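Long-range contacts in HI1317 (Haemophilus influenzae, PDB 1JOV), which probably interconverts the alpha and beta anomers of D-glucose 6-phosphate, as a member of the glucose-6-phosphate 1-epimerase family: residues V105-L110 against S126-D131; T138-E143 against L256-S261; C193-E198 against F223-P228. All blocks are in the same frame, centred on the assembly; numbering follows the deposited sequence. Where two conformers were deposited one is given.

Interaction 1: residues V105-L110 against S126-D131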
loop_
_atom_site.group_PDB
_atom_site.type_symbol
_atom_site.label_atom_id
_atom_site.label_comp_id
_atom_site.label_asym_id
_atom_site.label_seq_id
_atom_site.Cartn_x
_atom_site.Cartn_y
_atom_site.Cartn_z
ATOM N N VAL A 105 13.789 6.500 -20.210
ATOM C CA VAL A 105 13.153 5.578 -21.069
ATOM C C VAL A 105 12.491 4.414 -20.409
ATOM O O VAL A 105 11.368 4.098 -20.734
ATOM C CB VAL A 105 14.198 5.050 -22.136
ATOM C CG1 VAL A 105 13.799 3.672 -22.604
ATOM C CG2 VAL A 105 14.270 6.005 -23.252
ATOM N N HIS A 106 13.188 3.701 -19.531
ATOM C CA HIS A 106 12.504 2.508 -19.007
ATOM C C HIS A 106 12.168 2.586 -17.536
ATOM O O HIS A 106 11.970 1.552 -16.932
ATOM C CB HIS A 106 13.348 1.238 -19.197
ATOM C CG HIS A 106 13.596 0.905 -20.625
ATOM N ND1 HIS A 106 12.598 0.463 -21.464
ATOM C CD2 HIS A 106 14.712 1.002 -21.375
ATOM C CE1 HIS A 106 13.101 0.271 -22.670
ATOM N NE2 HIS A 106 14.380 0.593 -22.642
ATOM N N LYS A 107 12.172 3.770 -16.963
ATOM C CA LYS A 107 12.032 3.835 -15.502
ATOM C C LYS A 107 11.669 5.218 -14.998
ATOM O O LYS A 107 12.108 6.254 -15.534
ATOM C CB LYS A 107 13.349 3.424 -14.873
ATOM C CG LYS A 107 13.380 3.463 -13.348
ATOM C CD LYS A 107 14.812 3.541 -12.802
ATOM C CE LYS A 107 15.408 2.155 -12.673
ATOM N NZ LYS A 107 16.783 2.179 -12.039
ATOM N N VAL A 108 10.910 5.196 -13.939
ATOM C CA VAL A 108 10.518 6.453 -13.343
ATOM C C VAL A 108 10.707 6.389 -11.855
ATOM O O VAL A 108 10.256 5.448 -11.209
ATOM C CB VAL A 108 9.070 6.788 -13.673
ATOM C CG1 VAL A 108 8.636 8.092 -13.031
ATOM C CG2 VAL A 108 8.893 6.877 -15.188
ATOM N N ARG A 109 11.362 7.407 -11.329
ATOM C CA ARG A 109 11.567 7.426 -9.855
ATOM C C ARG A 109 10.928 8.654 -9.246
ATOM O O ARG A 109 11.246 9.735 -9.663
ATOM C CB ARG A 109 13.062 7.438 -9.511
ATOM C CG ARG A 109 13.292 7.327 -7.948
ATOM C CD ARG A 109 14.851 7.297 -7.557
ATOM N NE ARG A 109 15.004 7.197 -6.074
ATOM C CZ ARG A 109 15.218 6.079 -5.384
ATOM N NH1 ARG A 109 15.437 4.918 -6.030
ATOM N NH2 ARG A 109 15.294 6.148 -4.039
ATOM N N LEU A 110 10.014 8.507 -8.234
ATOM C CA LEU A 110 9.437 9.668 -7.527
ATOM C C LEU A 110 9.843 9.521 -6.059
ATOM O O LEU A 110 9.860 8.359 -5.544
ATOM C CB LEU A 110 7.906 9.500 -7.542
ATOM C CG LEU A 110 7.298 9.486 -8.976
ATOM C CD1 LEU A 110 5.721 9.436 -8.739
ATOM C CD2 LEU A 110 7.744 10.653 -9.841
ATOM N N SER A 126 10.094 6.391 -1.465
ATOM C CA SER A 126 10.465 6.425 -2.867
ATOM C C SER A 126 9.638 5.395 -3.617
ATOM O O SER A 126 9.307 4.341 -3.117
ATOM C CB SER A 126 11.963 6.030 -3.136
ATOM O OG SER A 126 12.240 4.723 -2.667
ATOM N N MET A 127 9.389 5.668 -4.885
ATOM C CA MET A 127 8.661 4.738 -5.714
ATOM C C MET A 127 9.380 4.635 -7.058
ATOM O O MET A 127 9.640 5.654 -7.641
ATOM C CB MET A 127 7.220 5.220 -5.980
ATOM C CG MET A 127 6.454 5.438 -4.633
ATOM S SD MET A 127 4.764 6.049 -5.042
ATOM C CE MET A 127 4.184 6.417 -3.359
ATOM N N VAL A 128 9.726 3.426 -7.497
ATOM C CA VAL A 128 10.435 3.204 -8.728
ATOM C C VAL A 128 9.533 2.332 -9.622
ATOM O O VAL A 128 9.179 1.220 -9.258
ATOM C CB VAL A 128 11.817 2.512 -8.514
ATOM C CG1 VAL A 128 12.552 2.374 -9.846
ATOM C CG2 VAL A 128 12.657 3.278 -7.509
ATOM N N PHE A 129 9.172 2.877 -10.780
ATOM C CA PHE A 129 8.305 2.212 -11.751
ATOM C C PHE A 129 9.050 1.736 -13.012
ATOM O O PHE A 129 9.644 2.535 -13.746
ATOM C CB PHE A 129 7.194 3.188 -12.222
ATOM C CG PHE A 129 6.377 3.777 -11.086
ATOM C CD1 PHE A 129 5.247 3.107 -10.629
ATOM C CD2 PHE A 129 6.711 4.970 -10.466
ATOM C CE1 PHE A 129 4.462 3.582 -9.609
ATOM C CE2 PHE A 129 5.925 5.472 -9.450
ATOM C CZ PHE A 129 4.787 4.794 -8.993
ATOM N N THR A 130 8.983 0.445 -13.218
ATOM C CA THR A 130 9.540 -0.256 -14.388
ATOM C C THR A 130 8.401 -1.206 -14.783
ATOM O O THR A 130 7.219 -0.836 -14.811
ATOM C CB THR A 130 10.814 -1.060 -13.971
ATOM O OG1 THR A 130 10.530 -1.947 -12.855
ATOM C CG2 THR A 130 11.932 -0.115 -13.564
ATOM N N ASP A 131 8.701 -2.453 -15.130
ATOM C CA ASP A 131 7.608 -3.403 -15.183
ATOM C C ASP A 131 7.190 -3.806 -13.783
ATOM O O ASP A 131 6.185 -4.503 -13.589
ATOM C CB ASP A 131 8.055 -4.682 -15.939
ATOM C CG ASP A 131 9.279 -5.346 -15.299
ATOM O OD1 ASP A 131 10.354 -4.693 -15.196
ATOM O OD2 ASP A 131 9.273 -6.539 -14.871
#

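Interaction 2: residues T138-E143 against L256-S261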
loop_
_atom_site.group_PDB
_atom_site.type_symbol
_atom_site.label_atom_id
_atom_site.label_comp_id
_atom_site.label_asym_id
_atom_site.label_seq_id
_atom_site.Cartn_x
_atom_site.Cartn_y
_atom_site.Cartn_z
ATOM N N THR A 138 11.264 5.084 4.545
ATOM C CA THR A 138 12.367 5.224 5.498
ATOM C C THR A 138 11.928 6.171 6.554
ATOM O O THR A 138 11.398 7.280 6.290
ATOM C CB THR A 138 13.630 5.841 4.821
ATOM O OG1 THR A 138 13.940 5.031 3.650
ATOM C CG2 THR A 138 14.848 5.768 5.831
ATOM N N HIS A 139 12.329 5.815 7.756
ATOM C CA HIS A 139 12.045 6.533 8.977
ATOM C C HIS A 139 13.220 7.406 9.437
ATOM O O HIS A 139 14.300 6.877 9.578
ATOM C CB HIS A 139 11.855 5.399 10.013
ATOM C CG HIS A 139 11.896 5.800 11.438
ATOM N ND1 HIS A 139 11.173 6.842 11.980
ATOM C CD2 HIS A 139 12.563 5.227 12.476
ATOM C CE1 HIS A 139 11.382 6.866 13.292
ATOM N NE2 HIS A 139 12.265 5.944 13.600
ATOM N N TYR A 140 12.971 8.688 9.684
ATOM C CA TYR A 140 13.988 9.563 10.205
ATOM C C TYR A 140 13.561 10.161 11.526
ATOM O O TYR A 140 14.019 11.244 11.928
ATOM C CB TYR A 140 14.294 10.672 9.200
ATOM C CG TYR A 140 14.982 10.104 7.954
ATOM C CD1 TYR A 140 16.236 9.530 8.007
ATOM C CD2 TYR A 140 14.340 10.176 6.739
ATOM C CE1 TYR A 140 16.804 9.018 6.829
ATOM C CE2 TYR A 140 14.882 9.685 5.587
ATOM C CZ TYR A 140 16.108 9.094 5.617
ATOM O OH TYR A 140 16.670 8.584 4.472
ATOM N N GLY A 141 12.655 9.441 12.195
ATOM C CA GLY A 141 12.007 9.832 13.413
ATOM C C GLY A 141 12.846 9.983 14.656
ATOM O O GLY A 141 14.056 9.776 14.665
ATOM N N GLU A 142 12.137 10.326 15.724
ATOM C CA GLU A 142 12.775 10.579 17.007
ATOM C C GLU A 142 12.879 9.365 17.845
ATOM O O GLU A 142 13.775 9.246 18.679
ATOM C CB GLU A 142 12.042 11.674 17.783
ATOM C CG GLU A 142 12.032 13.009 17.024
ATOM C CD GLU A 142 11.243 14.111 17.715
ATOM O OE1 GLU A 142 10.714 13.883 18.831
ATOM O OE2 GLU A 142 11.164 15.217 17.134
ATOM N N GLU A 143 11.986 8.449 17.660
ATOM C CA GLU A 143 12.071 7.230 18.418
ATOM C C GLU A 143 11.839 6.034 17.540
ATOM O O GLU A 143 11.416 6.126 16.396
ATOM C CB GLU A 143 11.077 7.249 19.573
ATOM C CG GLU A 143 11.538 8.005 20.814
ATOM C CD GLU A 143 10.512 7.909 21.928
ATOM O OE1 GLU A 143 9.377 8.389 21.730
ATOM O OE2 GLU A 143 10.851 7.343 23.003
ATOM N N LEU A 256 11.549 0.055 13.803
ATOM C CA LEU A 256 12.473 0.720 12.893
ATOM C C LEU A 256 13.208 1.779 13.635
ATOM O O LEU A 256 12.585 2.574 14.393
ATOM C CB LEU A 256 11.715 1.459 11.787
ATOM C CG LEU A 256 11.128 0.541 10.773
ATOM C CD1 LEU A 256 10.017 1.296 9.927
ATOM C CD2 LEU A 256 12.171 0.039 9.757
ATOM N N GLU A 257 14.529 1.866 13.428
ATOM C CA GLU A 257 15.310 2.896 14.019
ATOM C C GLU A 257 15.651 3.945 12.928
ATOM O O GLU A 257 15.499 3.665 11.725
ATOM C CB GLU A 257 16.580 2.325 14.721
ATOM C CG GLU A 257 16.336 1.614 16.041
ATOM C CD GLU A 257 15.613 2.428 17.119
ATOM O OE1 GLU A 257 15.918 3.613 17.366
ATOM O OE2 GLU A 257 14.737 1.844 17.779
ATOM N N PHE A 258 16.232 5.060 13.373
ATOM C CA PHE A 258 16.508 6.174 12.482
ATOM C C PHE A 258 17.230 5.660 11.217
ATOM O O PHE A 258 18.169 4.912 11.369
ATOM C CB PHE A 258 17.350 7.180 13.217
ATOM C CG PHE A 258 17.627 8.405 12.460
ATOM C CD1 PHE A 258 18.742 8.462 11.620
ATOM C CD2 PHE A 258 16.807 9.581 12.583
ATOM C CE1 PHE A 258 19.058 9.614 10.893
ATOM C CE2 PHE A 258 17.172 10.710 11.814
ATOM C CZ PHE A 258 18.282 10.723 10.984
ATOM N N GLY A 259 16.781 5.994 10.011
ATOM C CA GLY A 259 17.438 5.591 8.776
ATOM C C GLY A 259 17.206 4.221 8.265
ATOM O O GLY A 259 17.605 3.942 7.121
ATOM N N GLU A 260 16.454 3.383 8.991
ATOM C CA GLU A 260 16.109 2.068 8.510
ATOM C C GLU A 260 14.912 2.120 7.570
ATOM O O GLU A 260 14.052 2.979 7.715
ATOM C CB GLU A 260 15.840 1.113 9.629
ATOM C CG GLU A 260 17.084 0.894 10.551
ATOM C CD GLU A 260 16.887 -0.222 11.554
ATOM O OE1 GLU A 260 15.792 -0.374 12.116
ATOM O OE2 GLU A 260 17.802 -1.007 11.771
ATOM N N SER A 261 14.906 1.326 6.550
ATOM C CA SER A 261 13.778 1.303 5.660
ATOM C C SER A 261 13.070 -0.030 5.568
ATOM O O SER A 261 13.597 -1.073 6.061
ATOM C CB SER A 261 14.252 1.724 4.281
ATOM O OG SER A 261 15.210 0.784 3.902
#

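Interaction 3: residues C193-E198 against F223-P228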
loop_
_atom_site.group_PDB
_atom_site.type_symbol
_atom_site.label_atom_id
_atom_site.label_comp_id
_atom_site.label_asym_id
_atom_site.label_seq_id
_atom_site.Cartn_x
_atom_site.Cartn_y
_atom_site.Cartn_z
ATOM N N CYS A 193 -4.754 -11.433 10.051
ATOM C CA CYS A 193 -3.716 -12.188 10.718
ATOM C C CYS A 193 -2.294 -11.754 10.445
ATOM O O CYS A 193 -1.942 -11.367 9.332
ATOM C CB CYS A 193 -3.895 -13.676 10.428
ATOM S SG CYS A 193 -3.317 -14.202 8.822
ATOM N N ILE A 194 -1.470 -11.826 11.458
ATOM C CA ILE A 194 -0.090 -11.416 11.366
ATOM C C ILE A 194 0.854 -12.594 11.276
ATOM O O ILE A 194 0.957 -13.392 12.221
ATOM C CB ILE A 194 0.294 -10.589 12.596
ATOM C CG1 ILE A 194 -0.731 -9.475 12.835
ATOM C CG2 ILE A 194 1.679 -9.978 12.440
ATOM C CD1 ILE A 194 -0.561 -8.759 14.161
ATOM N N TYR A 195 1.542 -12.725 10.163
ATOM C CA TYR A 195 2.557 -13.727 9.992
ATOM C C TYR A 195 3.961 -13.176 10.244
ATOM O O TYR A 195 4.263 -12.016 9.962
ATOM C CB TYR A 195 2.653 -14.181 8.543
ATOM C CG TYR A 195 1.495 -14.983 7.944
ATOM C CD1 TYR A 195 0.344 -14.359 7.484
ATOM C CD2 TYR A 195 1.587 -16.362 7.786
ATOM C CE1 TYR A 195 -0.690 -15.067 6.879
ATOM C CE2 TYR A 195 0.577 -17.070 7.195
ATOM C CZ TYR A 195 -0.571 -16.442 6.742
ATOM O OH TYR A 195 -1.590 -17.201 6.129
ATOM N N SER A 196 4.821 -14.016 10.791
ATOM C CA SER A 196 6.223 -13.718 10.847
ATOM C C SER A 196 6.649 -13.752 9.389
ATOM O O SER A 196 6.101 -14.493 8.600
ATOM C CB SER A 196 7.004 -14.787 11.653
ATOM O OG SER A 196 6.535 -14.857 12.997
ATOM N N ALA A 197 7.594 -12.909 9.024
ATOM C CA ALA A 197 8.156 -12.793 7.683
ATOM C C ALA A 197 9.344 -13.709 7.489
ATOM O O ALA A 197 10.485 -13.266 7.299
ATOM C CB ALA A 197 8.619 -11.340 7.439
ATOM N N GLU A 198 9.088 -15.005 7.490
ATOM C CA GLU A 198 10.170 -15.964 7.390
ATOM C C GLU A 198 10.915 -15.825 6.090
ATOM O O GLU A 198 12.143 -15.747 6.052
ATOM C CB GLU A 198 9.612 -17.383 7.545
ATOM C CG GLU A 198 9.005 -17.667 8.915
ATOM C CD GLU A 198 9.942 -17.312 10.059
ATOM O OE1 GLU A 198 11.007 -16.706 9.802
ATOM O OE2 GLU A 198 9.608 -17.627 11.225
ATOM N N PHE A 223 4.077 -9.860 8.195
ATOM C CA PHE A 223 3.256 -9.731 6.986
ATOM C C PHE A 223 1.823 -9.852 7.467
ATOM O O PHE A 223 1.472 -10.847 8.086
ATOM C CB PHE A 223 3.493 -10.813 5.906
ATOM C CG PHE A 223 4.802 -10.787 5.211
ATOM C CD1 PHE A 223 5.261 -9.589 4.635
ATOM C CD2 PHE A 223 5.577 -11.943 5.077
ATOM C CE1 PHE A 223 6.474 -9.523 3.996
ATOM C CE2 PHE A 223 6.802 -11.899 4.441
ATOM C CZ PHE A 223 7.237 -10.691 3.918
ATOM N N VAL A 224 0.983 -8.850 7.200
ATOM C CA VAL A 224 -0.385 -8.873 7.675
ATOM C C VAL A 224 -1.330 -9.239 6.496
ATOM O O VAL A 224 -1.305 -8.617 5.408
ATOM C CB VAL A 224 -0.750 -7.485 8.268
ATOM C CG1 VAL A 224 -2.209 -7.400 8.741
ATOM C CG2 VAL A 224 0.162 -7.099 9.455
ATOM N N LEU A 225 -2.147 -10.270 6.663
ATOM C CA LEU A 225 -3.034 -10.659 5.570
ATOM C C LEU A 225 -4.393 -10.269 6.057
ATOM O O LEU A 225 -4.766 -10.664 7.164
ATOM C CB LEU A 225 -2.960 -12.160 5.355
ATOM C CG LEU A 225 -3.815 -12.716 4.213
ATOM C CD1 LEU A 225 -3.358 -12.215 2.857
ATOM C CD2 LEU A 225 -3.693 -14.272 4.288
ATOM N N TRP A 226 -5.139 -9.471 5.258
ATOM C CA TRP A 226 -6.418 -8.911 5.737
ATOM C C TRP A 226 -7.504 -8.751 4.659
ATOM O O TRP A 226 -7.248 -8.225 3.604
ATOM C CB TRP A 226 -6.248 -7.522 6.304
ATOM C CG TRP A 226 -7.511 -6.853 6.744
ATOM C CD1 TRP A 226 -8.418 -7.294 7.696
ATOM C CD2 TRP A 226 -8.099 -5.667 6.167
ATOM N NE1 TRP A 226 -9.464 -6.415 7.798
ATOM C CE2 TRP A 226 -9.279 -5.389 6.889
ATOM C CE3 TRP A 226 -7.681 -4.744 5.174
ATOM C CZ2 TRP A 226 -10.088 -4.308 6.584
ATOM C CZ3 TRP A 226 -8.494 -3.656 4.871
ATOM C CH2 TRP A 226 -9.660 -3.415 5.589
ATOM N N ASN A 227 -8.741 -9.191 4.972
ATOM C CA ASN A 227 -9.942 -9.020 4.117
ATOM C C ASN A 227 -11.099 -8.928 5.099
ATOM O O ASN A 227 -11.260 -9.811 5.931
ATOM C CB ASN A 227 -10.094 -10.154 3.072
ATOM C CG ASN A 227 -11.288 -9.901 2.100
ATOM O OD1 ASN A 227 -12.456 -9.879 2.550
ATOM N ND2 ASN A 227 -10.994 -9.588 0.826
ATOM N N PRO A 228 -11.815 -7.825 5.103
ATOM C CA PRO A 228 -12.823 -7.572 6.121
ATOM C C PRO A 228 -14.078 -8.462 5.899
ATOM O O PRO A 228 -14.938 -8.569 6.788
ATOM C CB PRO A 228 -13.184 -6.095 5.890
ATOM C CG PRO A 228 -12.910 -5.856 4.441
ATOM C CD PRO A 228 -11.759 -6.738 4.117
#

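Interaction 1: residues V105-L110 against S126-D131
K107 and V128 meet because each sends a carbon away from its own backbone N: CG of K107 (chi1 179°) and CG1 of V128 (chi1 -177°) come within 3.8 Å of each other on one face of an antiparallel beta hairpin, strands 107-115 and 121-129. CG, CD and CE of the lysine all run along that methyl, the bend at chi3 keeping CE beside it, while T130 CG2 lies alongside CB and CG. R109, the next residue on this face, runs fully extended from CG to NE and reaches across V128 to S126. Its NH1 meets V128 CG2, and S126 CB lies over one face of the guanidinium, 3.5 Å from NH2. The charge itself is engaged by a salt bridge from NE to E111.

The backbone pairing is regular. V108 and F129 exchange two hydrogen bonds, and so do L110 and M127, with R109 and V128 the non-hydrogen-bonded pair between them. The straightest of the four bonds is F129 N to V108 O, 173° at the hydrogen.

V108, L110, M127 and F129 point to the other face, where they pack on strands 21-28 and 31-36 of the five-stranded sheet, so the hairpin contributes to the apolar interior between two sheets of the beta-sandwich fold seen in galactose mutarotase relatives. The ring of F129 also meets that of W45. Within the hairpin itself, CE2 of the F129 ring lies 4.0 Å from L110 CD1.

Interaction 2: residues T138-E143 against L256-S261
H139 reaches from the end of strand 133-139 into the turn of 256-261. Its CB lies near E260 O, 4.0 Å away, and CG is turned away from the backbone N (chi1 165°), which carries the ring in beside L256 and E257. CD2 makes the closest approach, 3.3 Å from L256 O and nearly as close to E257 C, with L256 CB a little farther off. At the tip, NE2 gives a weak, bent hydrogen bond to E143 O, while ND1 is bonded to the hydroxyl of Y77, whose ring also meets the imidazole.

The backbone of H139 grips the type II turn E257-E260: G259 N donates to H139 O at 2.7 Å, and H139 N makes a long, weak bond to E260 O. E260 OE1 accepts from E257 N, tying the turn to itself, and also pairs with R251. Y140 sets its edge against the face of F258, a T-shaped pair with planes at 67°, and Y140 CD1 sits 3.8 Å from F258 CZ.

T138 and S261 form a non-hydrogen-bonded pair where the end of strand 133-139 meets the start of strand 261-268; strand 121-129 flanks T138 and Y140, and strand 145-154 packs against H139 and L256.

Interaction 3: residues C193-E198 against F223-P228
C193 opens the pairing with two backbone hydrogen bonds to L225, and in one of its two conformers its SG rests 4.0 Å from L225 CB, on the face that Y195 and F223 share. A disulfide joins C193 to C170, tying the strand to its other neighbour in an antiparallel sheet. I194 turns to the opposite face, where its CG1 meets V224 CG2 at 4.2 Å across a non-hydrogen-bonded pair.

Y195 makes the same two-bond pairing with F223; Y195 N to F223 O and F223 N to Y195 O are both 2.8 Å. With CG opposite its carbonyl carbon (chi1 -68°), its ring runs alongside L225, CE1 4.0 Å from L225 CD2, and F223 O lies at the ring edge, in its plane. The hydroxyl goes on to a hydrogen bond with R185. After S196 the chain leaves the strand, and A197 comes back over F223: its CB lies 3.9 Å from the ring centroid, 26° off the normal, a CH-pi contact.

Strand 191-196 lies between 169-172 and 222-227, which pairs on its far side with 244-251. There V224 bonds through its backbone to E248, a predicted active-site residue, beside the probable catalytic centre.

Overall arrangement
Interactions 1 and 2 both reach the same eight-stranded antiparallel sheet, interaction 2 only at the strand ends where T138 meets S261. Strands 121-129 and 133-139 are consecutive and adjacent in it, yet the contact centres are 24 Å apart: 126-131 and 138-143 each lie at the C-terminal end of their strand, and in antiparallel neighbours these are opposite ends of the sheet. Interaction 3 lies in the seven-stranded sheet, its centre about 27 Å from that of interaction 1 and 22 Å from that of interaction 2. Along the chain interaction 1 closes first, and interaction 3 falls wholly between the two segments of interaction 2. Interaction 3 adjoins the predicted active-site residues; the hairpin and the turn lie away from them.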